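Local coordinates for protein N-acylethanolamine-hydrolyzing acid amidase subunit beta (Caenorhabditis elegans, PDB 6DY3) that probably hydrolyses fatty acid ethanolamides such as N-palmitoylethanolamine to free fatty acid and ethanolamine, as the beta subunit of a lysosomal amidase of the Ntn-hydrolase superfamily, at residues V55-S67 with T213-F226. Sequence-based numbering, arbitrary orientation.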
loop_
_atom_site.group_PDB
_atom_site.type_symbol
_atom_site.label_atom_id
_atom_site.label_comp_id
_atom_site.label_asym_id
_atom_site.label_seq_id
_atom_site.Cartn_x
_atom_site.Cartn_y
_atom_site.Cartn_z
ATOM N N VAL B 55 5.382 -0.894 -4.079
ATOM C CA VAL B 55 3.930 -0.882 -4.227
ATOM C C VAL B 55 3.291 -1.330 -2.920
ATOM O O VAL B 55 3.604 -2.411 -2.412
ATOM C CB VAL B 55 3.453 -1.787 -5.381
ATOM C CG1 VAL B 55 1.918 -1.752 -5.493
ATOM C CG2 VAL B 55 4.096 -1.373 -6.692
ATOM N N LEU B 56 2.373 -0.513 -2.395
ATOM C CA LEU B 56 1.560 -0.891 -1.249
ATOM C C LEU B 56 0.077 -1.000 -1.575
ATOM O O LEU B 56 -0.685 -1.510 -0.744
ATOM C CB LEU B 56 1.752 0.110 -0.099
ATOM C CG LEU B 56 3.179 0.203 0.452
ATOM C CD1 LEU B 56 3.261 1.278 1.514
ATOM C CD2 LEU B 56 3.655 -1.136 1.008
ATOM N N THR B 57 -0.348 -0.540 -2.748
ATOM C CA THR B 57 -1.709 -0.728 -3.243
ATOM C C THR B 57 -1.572 -1.066 -4.720
ATOM O O THR B 57 -1.186 -0.203 -5.514
ATOM C CB THR B 57 -2.563 0.529 -3.053
ATOM O OG1 THR B 57 -2.490 0.974 -1.693
ATOM C CG2 THR B 57 -4.020 0.257 -3.433
ATOM N N GLY B 58 -1.871 -2.312 -5.088
ATOM C CA GLY B 58 -1.578 -2.772 -6.430
ATOM C C GLY B 58 -2.500 -3.879 -6.886
ATOM O O GLY B 58 -3.325 -4.391 -6.125
ATOM N N GLN B 59 -2.330 -4.254 -8.153
ATOM C CA GLN B 59 -3.238 -5.181 -8.811
ATOM C C GLN B 59 -2.499 -5.973 -9.880
ATOM O O GLN B 59 -1.729 -5.414 -10.666
ATOM C CB GLN B 59 -4.414 -4.434 -9.450
ATOM C CG GLN B 59 -5.428 -5.334 -10.126
ATOM C CD GLN B 59 -6.467 -4.551 -10.899
ATOM O OE1 GLN B 59 -7.648 -4.566 -10.557
ATOM N NE2 GLN B 59 -6.034 -3.870 -11.960
ATOM N N ARG B 60 -2.751 -7.281 -9.906
ATOM C CA ARG B 60 -2.354 -8.120 -11.026
ATOM C C ARG B 60 -3.578 -8.258 -11.929
ATOM O O ARG B 60 -4.462 -9.078 -11.639
ATOM C CB ARG B 60 -1.882 -9.487 -10.533
ATOM C CG ARG B 60 -1.468 -10.457 -11.620
ATOM C CD ARG B 60 -0.008 -10.300 -11.986
ATOM N NE ARG B 60 0.516 -11.488 -12.656
ATOM C CZ ARG B 60 1.773 -11.623 -13.065
ATOM N NH1 ARG B 60 2.649 -10.644 -12.875
ATOM N NH2 ARG B 60 2.157 -12.741 -13.667
ATOM N N PRO B 61 -3.682 -7.502 -13.021
ATOM C CA PRO B 61 -4.966 -7.408 -13.728
ATOM C C PRO B 61 -5.522 -8.774 -14.102
ATOM O O PRO B 61 -4.806 -9.649 -14.594
ATOM C CB PRO B 61 -4.633 -6.562 -14.963
ATOM C CG PRO B 61 -3.146 -6.633 -15.096
ATOM C CD PRO B 61 -2.617 -6.760 -13.713
ATOM N N GLY B 62 -6.811 -8.962 -13.830
ATOM C CA GLY B 62 -7.483 -10.207 -14.115
ATOM C C GLY B 62 -7.298 -11.295 -13.078
ATOM O O GLY B 62 -7.997 -12.311 -13.145
ATOM N N GLU B 63 -6.392 -11.123 -12.118
ATOM C CA GLU B 63 -6.040 -12.203 -11.200
ATOM C C GLU B 63 -6.289 -11.832 -9.746
ATOM O O GLU B 63 -7.055 -12.523 -9.067
ATOM C CB GLU B 63 -4.580 -12.613 -11.426
ATOM C CG GLU B 63 -4.302 -13.092 -12.853
ATOM C CD GLU B 63 -4.983 -14.423 -13.183
ATOM O OE1 GLU B 63 -5.535 -15.069 -12.266
ATOM O OE2 GLU B 63 -4.970 -14.823 -14.367
ATOM N N TYR B 64 -5.655 -10.781 -9.232
ATOM C CA TYR B 64 -5.852 -10.412 -7.838
ATOM C C TYR B 64 -5.387 -8.980 -7.615
ATOM O O TYR B 64 -4.643 -8.411 -8.420
ATOM C CB TYR B 64 -5.094 -11.349 -6.895
ATOM C CG TYR B 64 -3.594 -11.298 -7.068
ATOM C CD1 TYR B 64 -2.812 -10.488 -6.255
ATOM C CD2 TYR B 64 -2.958 -12.054 -8.040
ATOM C CE1 TYR B 64 -1.443 -10.436 -6.401
ATOM C CE2 TYR B 64 -1.586 -12.008 -8.193
ATOM C CZ TYR B 64 -0.835 -11.197 -7.372
ATOM O OH TYR B 64 0.530 -11.149 -7.523
ATOM N N SER B 65 -5.821 -8.419 -6.490
ATOM C CA SER B 65 -5.370 -7.116 -6.036
ATOM C C SER B 65 -4.947 -7.222 -4.576
ATOM O O SER B 65 -5.378 -8.118 -3.845
ATOM C CB SER B 65 -6.463 -6.042 -6.214
ATOM O OG SER B 65 -7.642 -6.389 -5.519
ATOM N N VAL B 66 -4.080 -6.301 -4.158
ATOM C CA VAL B 66 -3.498 -6.344 -2.824
ATOM C C VAL B 66 -3.357 -4.927 -2.289
ATOM O O VAL B 66 -3.126 -3.977 -3.042
ATOM C CB VAL B 66 -2.135 -7.069 -2.818
ATOM C CG1 VAL B 66 -1.168 -6.382 -3.748
ATOM C CG2 VAL B 66 -1.576 -7.125 -1.412
ATOM N N SER B 67 -3.535 -4.791 -0.973
ATOM C CA SER B 67 -3.242 -3.558 -0.256
ATOM C C SER B 67 -2.678 -3.903 1.118
ATOM O O SER B 67 -3.085 -4.887 1.744
ATOM C CB SER B 67 -4.489 -2.669 -0.102
ATOM O OG SER B 67 -5.420 -3.230 0.808
ATOM N N THR B 213 -9.456 4.510 -3.395
ATOM C CA THR B 213 -9.345 3.738 -4.623
ATOM C C THR B 213 -10.231 2.505 -4.541
ATOM O O THR B 213 -10.559 2.014 -3.458
ATOM C CB THR B 213 -7.888 3.329 -4.906
ATOM O OG1 THR B 213 -7.782 2.782 -6.227
ATOM C CG2 THR B 213 -7.408 2.304 -3.905
ATOM N N VAL B 214 -10.628 2.021 -5.714
ATOM C CA VAL B 214 -11.399 0.794 -5.842
ATOM C C VAL B 214 -10.727 -0.070 -6.895
ATOM O O VAL B 214 -10.291 0.430 -7.939
ATOM C CB VAL B 214 -12.872 1.068 -6.220
ATOM C CG1 VAL B 214 -13.643 -0.241 -6.343
ATOM C CG2 VAL B 214 -13.537 1.992 -5.199
ATOM N N MET B 215 -10.650 -1.366 -6.623
ATOM C CA MET B 215 -10.043 -2.326 -7.533
ATOM C C MET B 215 -10.973 -3.519 -7.663
ATOM O O MET B 215 -11.455 -4.048 -6.656
ATOM C CB MET B 215 -8.669 -2.776 -7.034
ATOM C CG MET B 215 -7.604 -1.696 -7.101
ATOM S SD MET B 215 -6.019 -2.258 -6.446
ATOM C CE MET B 215 -6.404 -2.433 -4.705
ATOM N N VAL B 216 -11.248 -3.916 -8.900
ATOM C CA VAL B 216 -12.014 -5.124 -9.181
ATOM C C VAL B 216 -11.169 -5.984 -10.110
ATOM O O VAL B 216 -11.313 -5.892 -11.336
ATOM C CB VAL B 216 -13.378 -4.798 -9.806
ATOM C CG1 VAL B 216 -14.265 -6.035 -9.796
ATOM C CG2 VAL B 216 -14.046 -3.631 -9.081
ATOM N N PRO B 217 -10.265 -6.814 -9.588
ATOM C CA PRO B 217 -9.383 -7.579 -10.483
ATOM C C PRO B 217 -10.124 -8.524 -11.411
ATOM O O PRO B 217 -9.597 -8.857 -12.478
ATOM C CB PRO B 217 -8.472 -8.339 -9.509
ATOM C CG PRO B 217 -9.226 -8.384 -8.229
ATOM C CD PRO B 217 -10.010 -7.116 -8.170
ATOM N N GLY B 218 -11.333 -8.954 -11.055
ATOM C CA GLY B 218 -12.072 -9.881 -11.892
ATOM C C GLY B 218 -12.654 -9.280 -13.154
ATOM O O GLY B 218 -13.108 -10.035 -14.020
ATOM N N LEU B 219 -12.665 -7.955 -13.276
ATOM C CA LEU B 219 -13.235 -7.325 -14.454
ATOM C C LEU B 219 -12.436 -7.704 -15.702
ATOM O O LEU B 219 -11.215 -7.882 -15.641
ATOM C CB LEU B 219 -13.240 -5.807 -14.296
ATOM C CG LEU B 219 -14.293 -5.180 -13.377
ATOM C CD1 LEU B 219 -14.075 -3.678 -13.317
ATOM C CD2 LEU B 219 -15.714 -5.496 -13.828
ATOM N N PRO B 220 -13.095 -7.819 -16.856
ATOM C CA PRO B 220 -12.342 -8.033 -18.102
ATOM C C PRO B 220 -11.461 -6.857 -18.482
ATOM O O PRO B 220 -10.545 -7.026 -19.296
ATOM C CB PRO B 220 -13.443 -8.268 -19.142
ATOM C CG PRO B 220 -14.654 -7.618 -18.570
ATOM C CD PRO B 220 -14.551 -7.786 -17.090
ATOM N N ASP B 221 -11.708 -5.676 -17.924
ATOM C CA ASP B 221 -10.903 -4.486 -18.165
ATOM C C ASP B 221 -10.409 -3.905 -16.844
ATOM O O ASP B 221 -10.403 -2.688 -16.638
ATOM C CB ASP B 221 -11.702 -3.443 -18.943
ATOM C CG ASP B 221 -12.984 -3.039 -18.228
ATOM O OD1 ASP B 221 -13.620 -3.910 -17.592
ATOM O OD2 ASP B 221 -13.347 -1.843 -18.284
ATOM N N SER B 222 -9.983 -4.784 -15.929
ATOM C CA SER B 222 -9.617 -4.346 -14.584
ATOM C C SER B 222 -8.521 -3.291 -14.627
ATOM O O SER B 222 -8.532 -2.345 -13.831
ATOM C CB SER B 222 -9.174 -5.544 -13.743
ATOM O OG SER B 222 -8.048 -6.183 -14.316
ATOM N N ALA B 223 -7.566 -3.432 -15.549
ATOM C CA ALA B 223 -6.505 -2.438 -15.657
ATOM C C ALA B 223 -7.066 -1.080 -16.058
ATOM O O ALA B 223 -6.680 -0.053 -15.493
ATOM C CB ALA B 223 -5.448 -2.899 -16.662
ATOM N N ASP B 224 -7.997 -1.059 -17.014
ATOM C CA ASP B 224 -8.594 0.205 -17.432
ATOM C C ASP B 224 -9.372 0.843 -16.291
ATOM O O ASP B 224 -9.336 2.066 -16.112
ATOM C CB ASP B 224 -9.500 -0.016 -18.644
ATOM C CG ASP B 224 -8.725 -0.421 -19.890
ATOM O OD1 ASP B 224 -7.479 -0.424 -19.840
ATOM O OD2 ASP B 224 -9.362 -0.731 -20.921
ATOM N N TYR B 225 -10.085 0.030 -15.513
ATOM C CA TYR B 225 -10.847 0.554 -14.385
ATOM C C TYR B 225 -9.928 1.153 -13.325
ATOM O O TYR B 225 -10.120 2.296 -12.892
ATOM C CB TYR B 225 -11.705 -0.557 -13.780
ATOM C CG TYR B 225 -12.460 -0.108 -12.562
ATOM C CD1 TYR B 225 -13.643 0.609 -12.681
ATOM C CD2 TYR B 225 -11.978 -0.380 -11.286
ATOM C CE1 TYR B 225 -14.335 1.032 -11.570
ATOM C CE2 TYR B 225 -12.664 0.040 -10.162
ATOM C CZ TYR B 225 -13.844 0.748 -10.312
ATOM O OH TYR B 225 -14.531 1.173 -9.198
ATOM N N PHE B 226 -8.927 0.385 -12.886
ATOM C CA PHE B 226 -8.018 0.848 -11.844
ATOM C C PHE B 226 -7.317 2.143 -12.234
ATOM O O PHE B 226 -6.974 2.951 -11.362
ATOM C CB PHE B 226 -6.995 -0.248 -11.544
ATOM C CG PHE B 226 -6.064 0.066 -10.407
ATOM C CD1 PHE B 226 -4.783 -0.469 -10.388
ATOM C CD2 PHE B 226 -6.471 0.868 -9.346
ATOM C CE1 PHE B 226 -3.918 -0.196 -9.343
ATOM C CE2 PHE B 226 -5.613 1.149 -8.299
ATOM C CZ PHE B 226 -4.334 0.615 -8.293
HETATM O O HOH W 1 -9.562 -2.996 -10.901
#
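Ser222 O is gripped from three quarters: it accepts the helical bond from Phe226 N (2.9 Å), a water, and a weak but nearly straight bond from Gln59 NE2 (3.5 Å, 171° at the hydrogen). The same water donates to Gln59 OE1 and accepts from Val216 N at 2.8 Å, so both ends of one amide are tied to the first turn of helix 222-226 and to the close of strand 213-215. Gln59 reaches them because CG stands anti to the backbone N (chi1 -178°) and the chain runs out extended, its OE1 lying beside Pro217 CA and Ser222 CB. With an alanine here, Ser222 O would probably lose its side-chain donor and the water one anchor, and a gap would be likely to open between Pro217 and the helix.

Beside this polar knot the packing is apolar. Met215 SD lies 3.8 Å from Ser65 CB, and the bend at chi3 (-68°) turns CE to 3.8 Å from Thr57 CG2, while CG covers one face of the Phe226 ring, toward the rim. Thr57 and Thr213 meet methyl to methyl. Pro217 lays CB against the backbone of Tyr64 and CD near Ser65 OG, which is bonded to His15; Gly62, at the hairpin's turn, packs against Pro217.

These strands belong to the two facing antiparallel sheets of the Ntn-hydrolase sandwich. Thr57 also bonds weakly to Arg17, probably important for activity. The amide and its water thus tie strand 57-60 to the helix and the loop leaving the other sheet, while methionine and threonine methyls pack sheet on sheet.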